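PDB 2X5Q: CRISPR system CMR subunit Cmr7 1 from Sulfolobus solfataricus, which is a subunit of the CMR ribonucleoprotein complex, which carries CRISPR RNA in antiviral defence, and possibly acts as a homodimer. Local coordinates for residues 38-44 with 161-165; 33-39 with 86-92; 8-13 with 115-121. All blocks are in the same frame, centred on the assembly; numbering follows the deposited sequence.

Contact 1. Residues 38-44 with 161-165; sequences YNQNGQH and KIYAK
Ile162 lies between two rings, Tyr38 at the end of strand 35-38 and His44 in the loop that follows. Its CG1 sits over the centre of the Tyr38 ring, 3.9 Å from the centroid and only 9° off the normal, while its other branch, CG2, lies over a face of the His44 imidazole, 3.9 Å from His44 NE2. Beside it the edge of His44 is turned toward the face of Tyr163 in an offset edge-to-face pair, planes at 77°. Ile86 and Ile28 close in on this apolar side, which is the tightly packed one.

The outer side is polar and belongs to Gln40, an exposed residue in the type I turn from Asn39 to Gly42. Bent at chi2 (59°), its side chain curls back so that NE2 reaches the end of helix 148-162: it donates to Lys161 O at 3.1 Å, in the carbonyl plane, and only weakly to Ile162 O. Gln40 OE1 accepts from Tyr38 OH at 3.1 Å, which fixes which way round the amide lies. A water joins Gln40 O, Ile162 O and His44 NE2, the last at 2.8 Å, while His44 ND1 is hydrogen-bonded to Ser87 N.

Lys161 O and Ile162 O, at the C-terminal end of helix 148-162, thus accept from a side-chain amide and, for Ile162 O, from a water as well; the negative end of the helix dipole probably strengthens both interactions.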
loop_
_atom_site.group_PDB
_atom_site.type_symbol
_atom_site.label_atom_id
_atom_site.label_comp_id
_atom_site.label_asym_id
_atom_site.label_seq_id
_atom_site.Cartn_x
_atom_site.Cartn_y
_atom_site.Cartn_z
ATOM N N TYR A 38 3.700 24.550 -4.879
ATOM C CA TYR A 38 2.258 24.577 -5.093
ATOM C C TYR A 38 1.897 25.766 -5.975
ATOM O O TYR A 38 2.622 26.775 -6.056
ATOM C CB TYR A 38 1.502 24.602 -3.774
ATOM C CG TYR A 38 1.767 25.846 -2.993
ATOM C CD1 TYR A 38 1.009 26.987 -3.214
ATOM C CD2 TYR A 38 2.806 25.904 -2.058
ATOM C CE1 TYR A 38 1.259 28.141 -2.533
ATOM C CE2 TYR A 38 3.072 27.080 -1.368
ATOM C CZ TYR A 38 2.289 28.189 -1.615
ATOM O OH TYR A 38 2.510 29.361 -0.963
ATOM N N ASN A 39 0.779 25.617 -6.666
ATOM C CA ASN A 39 0.310 26.650 -7.561
ATOM C C ASN A 39 -0.589 27.571 -6.741
ATOM O O ASN A 39 -1.634 27.147 -6.245
ATOM C CB ASN A 39 -0.414 26.011 -8.743
ATOM C CG ASN A 39 0.498 25.070 -9.557
ATOM O OD1 ASN A 39 1.613 25.442 -9.938
ATOM N ND2 ASN A 39 0.011 23.858 -9.843
ATOM N N GLN A 40 -0.152 28.817 -6.557
ATOM C CA GLN A 40 -0.872 29.771 -5.710
ATOM C C GLN A 40 -2.310 29.982 -6.201
ATOM O O GLN A 40 -3.213 30.195 -5.405
ATOM C CB GLN A 40 -0.131 31.122 -5.627
ATOM C CG GLN A 40 -0.620 32.044 -4.510
ATOM C CD GLN A 40 -0.489 31.429 -3.118
ATOM O OE1 GLN A 40 0.621 31.223 -2.622
ATOM N NE2 GLN A 40 -1.625 31.146 -2.476
ATOM N N ASN A 41 -2.519 29.920 -7.513
ATOM C CA ASN A 41 -3.856 30.044 -8.072
ATOM C C ASN A 41 -4.395 28.729 -8.623
ATOM O O ASN A 41 -5.304 28.743 -9.447
ATOM C CB ASN A 41 -3.867 31.119 -9.164
ATOM C CG ASN A 41 -3.383 32.463 -8.654
ATOM O OD1 ASN A 41 -2.448 33.044 -9.195
ATOM N ND2 ASN A 41 -4.009 32.951 -7.599
ATOM N N GLY A 42 -3.855 27.600 -8.169
ATOM C CA GLY A 42 -4.340 26.295 -8.612
ATOM C C GLY A 42 -5.560 25.867 -7.820
ATOM O O GLY A 42 -5.847 26.444 -6.770
ATOM N N GLN A 43 -6.282 24.866 -8.328
ATOM C CA GLN A 43 -7.462 24.324 -7.649
ATOM C C GLN A 43 -7.009 23.134 -6.821
ATOM O O GLN A 43 -6.539 22.142 -7.356
ATOM C CB GLN A 43 -8.603 23.953 -8.632
ATOM C CG GLN A 43 -8.340 22.797 -9.634
ATOM C CD GLN A 43 -9.407 22.694 -10.747
ATOM O OE1 GLN A 43 -9.128 22.950 -11.931
ATOM N NE2 GLN A 43 -10.632 22.337 -10.362
ATOM N N HIS A 44 -7.123 23.266 -5.503
ATOM C CA HIS A 44 -6.641 22.252 -4.565
ATOM C C HIS A 44 -7.793 21.343 -4.145
ATOM O O HIS A 44 -8.896 21.816 -3.872
ATOM C CB HIS A 44 -6.057 22.930 -3.326
ATOM C CG HIS A 44 -5.099 24.042 -3.637
ATOM N ND1 HIS A 44 -4.002 23.873 -4.454
ATOM C CD2 HIS A 44 -5.067 25.335 -3.226
ATOM C CE1 HIS A 44 -3.335 25.012 -4.539
ATOM N NE2 HIS A 44 -3.956 25.915 -3.796
ATOM N N LYS A 161 -0.181 30.228 3.862
ATOM C CA LYS A 161 0.465 30.616 2.615
ATOM C C LYS A 161 -0.241 29.995 1.409
ATOM O O LYS A 161 -0.559 30.714 0.439
ATOM C CB LYS A 161 1.960 30.282 2.635
ATOM C CG LYS A 161 2.788 31.172 3.559
ATOM C CD LYS A 161 2.153 32.565 3.824
ATOM C CE LYS A 161 2.877 33.376 4.905
ATOM N NZ LYS A 161 2.874 32.704 6.257
ATOM N N ILE A 162 -0.510 28.695 1.486
ATOM C CA ILE A 162 -1.197 27.976 0.420
ATOM C C ILE A 162 -2.599 28.551 0.240
ATOM O O ILE A 162 -3.003 28.854 -0.869
ATOM C CB ILE A 162 -1.308 26.442 0.697
ATOM C CG1 ILE A 162 0.066 25.793 0.887
ATOM C CG2 ILE A 162 -1.994 25.730 -0.464
ATOM C CD1 ILE A 162 0.001 24.350 1.458
ATOM N N TYR A 163 -3.318 28.705 1.345
ATOM C CA TYR A 163 -4.691 29.209 1.331
ATOM C C TYR A 163 -4.741 30.618 1.911
ATOM O O TYR A 163 -5.572 30.905 2.762
ATOM C CB TYR A 163 -5.596 28.290 2.147
ATOM C CG TYR A 163 -5.550 26.842 1.728
ATOM C CD1 TYR A 163 -6.398 26.361 0.738
ATOM C CD2 TYR A 163 -4.669 25.956 2.315
ATOM C CE1 TYR A 163 -6.369 25.034 0.348
ATOM C CE2 TYR A 163 -4.634 24.621 1.931
ATOM C CZ TYR A 163 -5.479 24.168 0.949
ATOM O OH TYR A 163 -5.445 22.847 0.549
ATOM N N ALA A 164 -3.841 31.485 1.448
ATOM C CA ALA A 164 -3.722 32.874 1.930
ATOM C C ALA A 164 -5.032 33.672 1.901
ATOM O O ALA A 164 -5.417 34.273 2.902
ATOM C CB ALA A 164 -2.637 33.614 1.129
ATOM N N LYS A 165 -5.727 33.671 0.771
ATOM C CA LYS A 165 -6.947 34.466 0.650
ATOM C C LYS A 165 -8.071 33.983 1.569
ATOM O O LYS A 165 -8.656 34.769 2.326
ATOM C CB LYS A 165 -7.398 34.545 -0.809
ATOM C CG LYS A 165 -6.563 35.558 -1.587
ATOM C CD LYS A 165 -6.872 35.566 -3.064
ATOM C CE LYS A 165 -6.133 36.704 -3.763
ATOM N NZ LYS A 165 -6.850 38.007 -3.715
HETATM O O HOH W 1 -3.480 28.626 -3.374
#

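Contact 2. Residues 33-39 with 86-92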
loop_
_atom_site.group_PDB
_atom_site.type_symbol
_atom_site.label_atom_id
_atom_site.label_comp_id
_atom_site.label_asym_id
_atom_site.label_seq_id
_atom_site.Cartn_x
_atom_site.Cartn_y
_atom_site.Cartn_z
ATOM N N SER A 33 15.321 15.660 1.532
ATOM C CA SER A 33 15.351 15.114 0.182
ATOM C C SER A 33 14.114 15.442 -0.674
ATOM O O SER A 33 14.124 15.190 -1.892
ATOM C CB SER A 33 15.535 13.598 0.268
ATOM O OG SER A 33 16.692 13.305 1.033
ATOM N N VAL A 34 13.086 16.033 -0.063
ATOM C CA VAL A 34 11.823 16.298 -0.744
ATOM C C VAL A 34 11.365 17.763 -0.584
ATOM O O VAL A 34 11.249 18.286 0.543
ATOM C CB VAL A 34 10.712 15.349 -0.251
ATOM C CG1 VAL A 34 9.427 15.564 -1.052
ATOM C CG2 VAL A 34 11.169 13.892 -0.345
ATOM N N SER A 35 11.172 18.430 -1.727
ATOM C CA SER A 35 10.576 19.764 -1.772
ATOM C C SER A 35 9.428 19.795 -2.779
ATOM O O SER A 35 9.537 19.267 -3.892
ATOM C CB SER A 35 11.604 20.829 -2.135
ATOM O OG SER A 35 12.539 20.983 -1.093
ATOM N N ILE A 36 8.346 20.442 -2.366
ATOM C CA ILE A 36 7.114 20.536 -3.133
ATOM C C ILE A 36 6.849 22.007 -3.472
ATOM O O ILE A 36 7.131 22.891 -2.675
ATOM C CB ILE A 36 5.960 19.913 -2.315
ATOM C CG1 ILE A 36 6.067 18.386 -2.385
ATOM C CG2 ILE A 36 4.582 20.387 -2.800
ATOM C CD1 ILE A 36 5.023 17.650 -1.556
ATOM N N GLU A 37 6.376 22.260 -4.685
ATOM C CA GLU A 37 5.914 23.575 -5.096
ATOM C C GLU A 37 4.404 23.486 -5.217
ATOM O O GLU A 37 3.873 22.449 -5.589
ATOM C CB GLU A 37 6.521 23.946 -6.446
ATOM C CG GLU A 37 6.217 25.362 -6.906
ATOM C CD GLU A 37 6.709 25.659 -8.315
ATOM O OE1 GLU A 37 6.337 24.929 -9.259
ATOM O OE2 GLU A 37 7.442 26.653 -8.478
ATOM N N TYR A 38 3.700 24.550 -4.879
ATOM C CA TYR A 38 2.258 24.577 -5.093
ATOM C C TYR A 38 1.897 25.766 -5.975
ATOM O O TYR A 38 2.622 26.775 -6.056
ATOM C CB TYR A 38 1.502 24.602 -3.774
ATOM C CG TYR A 38 1.767 25.846 -2.993
ATOM C CD1 TYR A 38 1.009 26.987 -3.214
ATOM C CD2 TYR A 38 2.806 25.904 -2.058
ATOM C CE1 TYR A 38 1.259 28.141 -2.533
ATOM C CE2 TYR A 38 3.072 27.080 -1.368
ATOM C CZ TYR A 38 2.289 28.189 -1.615
ATOM O OH TYR A 38 2.510 29.361 -0.963
ATOM N N ASN A 39 0.779 25.617 -6.666
ATOM C CA ASN A 39 0.310 26.650 -7.561
ATOM C C ASN A 39 -0.589 27.571 -6.741
ATOM O O ASN A 39 -1.634 27.147 -6.245
ATOM C CB ASN A 39 -0.414 26.011 -8.743
ATOM C CG ASN A 39 0.498 25.070 -9.557
ATOM O OD1 ASN A 39 1.613 25.442 -9.938
ATOM N ND2 ASN A 39 0.011 23.858 -9.843
ATOM N N ILE A 86 -2.895 19.233 -2.996
ATOM C CA ILE A 86 -2.909 20.591 -3.508
ATOM C C ILE A 86 -2.388 20.595 -4.929
ATOM O O ILE A 86 -1.636 19.707 -5.300
ATOM C CB ILE A 86 -2.063 21.528 -2.629
ATOM C CG1 ILE A 86 -0.577 21.107 -2.619
ATOM C CG2 ILE A 86 -2.647 21.563 -1.184
ATOM C CD1 ILE A 86 0.300 21.994 -1.756
ATOM N N SER A 87 -2.801 21.585 -5.720
ATOM C CA SER A 87 -2.261 21.754 -7.066
ATOM C C SER A 87 -0.798 22.175 -7.000
ATOM O O SER A 87 -0.446 23.210 -6.413
ATOM C CB SER A 87 -3.062 22.766 -7.881
ATOM O OG SER A 87 -2.377 23.054 -9.077
ATOM N N GLY A 88 0.048 21.374 -7.629
ATOM C CA GLY A 88 1.480 21.559 -7.493
ATOM C C GLY A 88 2.258 20.351 -7.952
ATOM O O GLY A 88 1.725 19.462 -8.625
ATOM N N LYS A 89 3.535 20.318 -7.590
ATOM C CA LYS A 89 4.403 19.245 -8.032
ATOM C C LYS A 89 5.607 19.055 -7.116
ATOM O O LYS A 89 6.026 19.971 -6.427
ATOM C CB LYS A 89 4.862 19.517 -9.460
ATOM C CG LYS A 89 5.735 20.741 -9.630
ATOM C CD LYS A 89 6.010 21.042 -11.113
ATOM C CE LYS A 89 7.179 20.247 -11.661
ATOM N NZ LYS A 89 7.579 20.704 -13.048
ATOM N N ILE A 90 6.161 17.849 -7.148
ATOM C CA ILE A 90 7.380 17.534 -6.433
ATOM C C ILE A 90 8.536 18.095 -7.263
ATOM O O ILE A 90 8.741 17.688 -8.400
ATOM C CB ILE A 90 7.496 16.011 -6.208
ATOM C CG1 ILE A 90 6.287 15.524 -5.402
ATOM C CG2 ILE A 90 8.784 15.666 -5.463
ATOM C CD1 ILE A 90 6.117 14.044 -5.331
ATOM N N LEU A 91 9.257 19.068 -6.709
ATOM C CA LEU A 91 10.384 19.707 -7.402
ATOM C C LEU A 91 11.706 18.993 -7.165
ATOM O O LEU A 91 12.572 18.973 -8.036
ATOM C CB LEU A 91 10.539 21.173 -6.985
ATOM C CG LEU A 91 9.641 22.203 -7.675
ATOM C CD1 LEU A 91 10.190 23.604 -7.427
ATOM C CD2 LEU A 91 9.526 21.951 -9.161
ATOM N N LYS A 92 11.864 18.432 -5.974
ATOM C CA LYS A 92 13.039 17.648 -5.649
ATOM C C LYS A 92 12.569 16.406 -4.915
ATOM O O LYS A 92 11.729 16.488 -4.012
ATOM C CB LYS A 92 14.023 18.459 -4.793
ATOM C CG LYS A 92 15.208 17.671 -4.331
ATOM C CD LYS A 92 16.117 18.486 -3.435
ATOM C CE LYS A 92 15.581 18.567 -2.024
ATOM N NZ LYS A 92 16.498 19.339 -1.154
HETATM O O HOH W 2 14.220 19.644 0.561
#
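Asn39 and Ser87 meet through complementary first torsions: chi1 of -61° sets the Asn39 amide beside its own backbone N, and chi1 of 170° swings Ser87 OG away from its own. Asn39 ND2 then donates to Ser87 OG at 2.6 Å, nearly straight and with the oxygen in the amide plane. Glu9 OE1 is a second partner of that hydroxyl, and Asn39 N bonds to Ser87 O, so the corner of the chain at Ser87 is held from several directions.

Beyond it, Tyr38 and Gly88 form a non-hydrogen-bonded pair whose CA atoms are just 3.9 Å apart, and Ile86 CD1 packs against Tyr38 CB at 3.5 Å. Glu37 and Lys89 follow as a hydrogen-bonded pair, Glu37 N to Lys89 O and Lys89 N to Glu37 O, each 2.9 Å. On the buried face Ile36 CG1 meets Ile90 CG1 at 4.2 Å, and both side chains touch Val12 of strand 11-15. Leu91, at the bulge, leans with CG and CD1 on Glu37 CB.

Ser35 O takes two N-H groups, from Leu91 N at 2.8 Å and Lys92 N at 3.2 Å. Lys92, bent at chi3, lays its CG and CE along Ser33 O before NZ reaches Ser32 O and a water shared with Ser35 OG.

Two residues opposite one make this a classic beta bulge, in the pairing of strands 35-38 and 88-92 at one side of a four-stranded antiparallel sheet.

Contact 3. Residues 8-13 with 115-121; sequences WEEQVF and HGNITFS
Trp8 stands against the start of strand 117-123 with its indole N-H aimed at His115. The ring turns its pyrrole side to that backbone, and NE1 donates to His115 O at 3.0 Å. His115 O lies in the indole plane and its C=O axis points nearly at the nitrogen, although the angle at the hydrogen is a modest 142°. The imidazole of His115 folds back over the same region, its CG placed between backbone N and carbonyl carbon. One imidazole face is thereby turned to Trp8 NE1, the imidazole and the five-membered ring of the indole inclined at 45°. Ile118 CG1 touches Trp8 CD1 at 3.9 Å, and Gln43 and Val45 also touch the indole.

Glu10 and Thr119 run side by side in the same direction, Glu10 CG lying 3.8 Å from Thr119 CG2. Thr119 OG1 points elsewhere, to Gly100 N, and the extended Glu10 chain ends in a salt bridge with Lys97. Gln11, bent at chi2 (-83°), doubles back so that NE2 donates to Glu9 O at 3.0 Å from above the carbonyl plane; the same NE2 bonds to Gln43 O and OE1 to Val45 N, so the amide is gripped at both ends. Gln11 CB meets Phe120 CB at 3.8 Å. Water links Ser121 OG to Gln11 O, and a second water bridges Glu9 O and Thr119 N.

The backbone bonds Gln11 N to Thr119 O, Ser121 N to Gln11 O and Phe13 N to Ser121 O, the last at 2.9 Å, follow the alternation of parallel beta pairing. Strand 11-15 also pairs antiparallel with strand 80-86, so this is the parallel junction within a mixed beta sheet.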
loop_
_atom_site.group_PDB
_atom_site.type_symbol
_atom_site.label_atom_id
_atom_site.label_comp_id
_atom_site.label_asym_id
_atom_site.label_seq_id
_atom_site.Cartn_x
_atom_site.Cartn_y
_atom_site.Cartn_z
ATOM N N TRP A 8 -9.992 17.912 -12.451
ATOM C CA TRP A 8 -9.014 18.367 -11.423
ATOM C C TRP A 8 -7.639 18.582 -12.052
ATOM O O TRP A 8 -7.158 17.745 -12.830
ATOM C CB TRP A 8 -8.889 17.336 -10.294
ATOM C CG TRP A 8 -10.006 17.370 -9.309
ATOM C CD1 TRP A 8 -11.006 16.445 -9.168
ATOM C CD2 TRP A 8 -10.243 18.371 -8.304
ATOM N NE1 TRP A 8 -11.854 16.813 -8.146
ATOM C CE2 TRP A 8 -11.408 17.987 -7.597
ATOM C CE3 TRP A 8 -9.593 19.559 -7.941
ATOM C CZ2 TRP A 8 -11.939 18.753 -6.551
ATOM C CZ3 TRP A 8 -10.115 20.312 -6.893
ATOM C CH2 TRP A 8 -11.279 19.908 -6.215
ATOM N N GLU A 9 -7.017 19.702 -11.714
ATOM C CA GLU A 9 -5.591 19.888 -11.956
ATOM C C GLU A 9 -4.806 18.770 -11.261
ATOM O O GLU A 9 -5.255 18.236 -10.243
ATOM C CB GLU A 9 -5.141 21.247 -11.430
ATOM C CG GLU A 9 -5.709 22.399 -12.241
ATOM C CD GLU A 9 -5.387 23.782 -11.690
ATOM O OE1 GLU A 9 -4.895 23.897 -10.545
ATOM O OE2 GLU A 9 -5.632 24.765 -12.435
ATOM N N GLU A 10 -3.640 18.418 -11.804
ATOM C CA GLU A 10 -2.774 17.437 -11.153
ATOM C C GLU A 10 -2.426 17.899 -9.737
ATOM O O GLU A 10 -2.147 19.084 -9.509
ATOM C CB GLU A 10 -1.492 17.179 -11.963
ATOM C CG GLU A 10 -1.724 16.341 -13.241
ATOM C CD GLU A 10 -0.441 15.745 -13.840
ATOM O OE1 GLU A 10 -0.538 15.109 -14.910
ATOM O OE2 GLU A 10 0.654 15.892 -13.245
ATOM N N GLN A 11 -2.451 16.966 -8.792
ATOM C CA GLN A 11 -2.195 17.278 -7.383
ATOM C C GLN A 11 -0.890 16.667 -6.885
ATOM O O GLN A 11 -0.329 15.786 -7.517
ATOM C CB GLN A 11 -3.355 16.787 -6.517
ATOM C CG GLN A 11 -4.734 17.255 -7.044
ATOM C CD GLN A 11 -5.090 18.666 -6.603
ATOM O OE1 GLN A 11 -5.090 18.965 -5.417
ATOM N NE2 GLN A 11 -5.428 19.532 -7.561
ATOM N N VAL A 12 -0.415 17.170 -5.750
ATOM C CA VAL A 12 0.716 16.588 -5.043
ATOM C C VAL A 12 0.269 16.326 -3.605
ATOM O O VAL A 12 -0.441 17.129 -3.026
ATOM C CB VAL A 12 1.977 17.504 -5.079
ATOM C CG1 VAL A 12 1.708 18.851 -4.425
ATOM C CG2 VAL A 12 3.169 16.823 -4.409
ATOM N N PHE A 13 0.644 15.175 -3.066
ATOM C CA PHE A 13 0.430 14.857 -1.640
ATOM C C PHE A 13 1.466 15.545 -0.804
ATOM O O PHE A 13 2.676 15.277 -0.934
ATOM C CB PHE A 13 0.506 13.340 -1.427
ATOM C CG PHE A 13 0.280 12.884 -0.001
ATOM C CD1 PHE A 13 -0.990 12.935 0.573
ATOM C CD2 PHE A 13 1.325 12.358 0.753
ATOM C CE1 PHE A 13 -1.203 12.471 1.878
ATOM C CE2 PHE A 13 1.116 11.886 2.079
ATOM C CZ PHE A 13 -0.131 11.941 2.624
ATOM N N HIS A 115 -15.250 14.705 -6.052
ATOM C CA HIS A 115 -15.934 14.161 -7.203
ATOM C C HIS A 115 -14.941 13.939 -8.316
ATOM O O HIS A 115 -13.913 14.597 -8.380
ATOM C CB HIS A 115 -16.994 15.157 -7.680
ATOM C CG HIS A 115 -16.447 16.532 -7.924
ATOM N ND1 HIS A 115 -16.235 17.037 -9.190
ATOM C CD2 HIS A 115 -16.022 17.487 -7.061
ATOM C CE1 HIS A 115 -15.722 18.252 -9.096
ATOM N NE2 HIS A 115 -15.590 18.551 -7.815
ATOM N N GLY A 116 -15.273 13.022 -9.202
ATOM C CA GLY A 116 -14.502 12.816 -10.401
ATOM C C GLY A 116 -13.174 12.156 -10.129
ATOM O O GLY A 116 -12.932 11.596 -9.052
ATOM N N ASN A 117 -12.309 12.250 -11.128
ATOM C CA ASN A 117 -11.039 11.559 -11.128
ATOM C C ASN A 117 -9.937 12.515 -10.738
ATOM O O ASN A 117 -9.972 13.685 -11.134
ATOM C CB ASN A 117 -10.776 10.994 -12.519
ATOM C CG ASN A 117 -11.843 10.027 -12.948
ATOM O OD1 ASN A 117 -12.234 9.157 -12.186
ATOM N ND2 ASN A 117 -12.336 10.183 -14.173
ATOM N N ILE A 118 -8.974 11.996 -9.975
ATOM C CA ILE A 118 -7.832 12.746 -9.485
ATOM C C ILE A 118 -6.538 12.100 -9.971
ATOM O O ILE A 118 -6.396 10.883 -9.913
ATOM C CB ILE A 118 -7.817 12.782 -7.931
ATOM C CG1 ILE A 118 -9.090 13.478 -7.412
ATOM C CG2 ILE A 118 -6.579 13.487 -7.398
ATOM C CD1 ILE A 118 -9.073 13.786 -5.950
ATOM N N THR A 119 -5.626 12.927 -10.485
ATOM C CA THR A 119 -4.231 12.540 -10.697
ATOM C C THR A 119 -3.388 13.224 -9.618
ATOM O O THR A 119 -3.530 14.441 -9.372
ATOM C CB THR A 119 -3.746 12.938 -12.081
ATOM O OG1 THR A 119 -4.464 12.183 -13.064
ATOM C CG2 THR A 119 -2.251 12.675 -12.238
ATOM N N PHE A 120 -2.556 12.447 -8.936
ATOM C CA PHE A 120 -1.714 13.001 -7.882
ATOM C C PHE A 120 -0.402 12.249 -7.737
ATOM O O PHE A 120 -0.306 11.067 -8.087
ATOM C CB PHE A 120 -2.456 13.074 -6.541
ATOM C CG PHE A 120 -2.640 11.752 -5.853
ATOM C CD1 PHE A 120 -1.897 11.428 -4.728
ATOM C CD2 PHE A 120 -3.599 10.853 -6.295
ATOM C CE1 PHE A 120 -2.082 10.225 -4.088
ATOM C CE2 PHE A 120 -3.795 9.664 -5.653
ATOM C CZ PHE A 120 -3.025 9.334 -4.550
ATOM N N SER A 121 0.605 12.951 -7.226
ATOM C CA SER A 121 1.926 12.357 -7.006
ATOM C C SER A 121 2.314 12.338 -5.517
ATOM O O SER A 121 1.979 13.259 -4.778
ATOM C CB SER A 121 2.972 13.125 -7.809
ATOM O OG SER A 121 2.744 12.970 -9.197
HETATM O O HOH W 3 -6.033 15.741 -10.998
HETATM O O HOH W 4 0.724 14.561 -10.129
#

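Overall arrangement
The three contacts meet around Ile86 and Ser87. Contacts 1 and 2, with centres about 12 Å apart, share Tyr38 and Asn39, and His44 ND1 lies 2.9 Å from Ser87 N, so the loop and the helix end are fastened to the four-stranded sheet. Contact 3, about 13 Å from contact 2 between centres, meets it at Val12 N and Ile86 O, 2.9 Å apart within the mixed sheet; at Ser87 the chain passes from there into strand 88-92 of the four-stranded sheet, and Ile36 and Ile90 touch Val12 across the two. Contacts 1 and 3, about 15 Å apart between centres, meet where Gln43 N and Glu9 OE1 are separated by 2.8 Å. All three lie within one subunit.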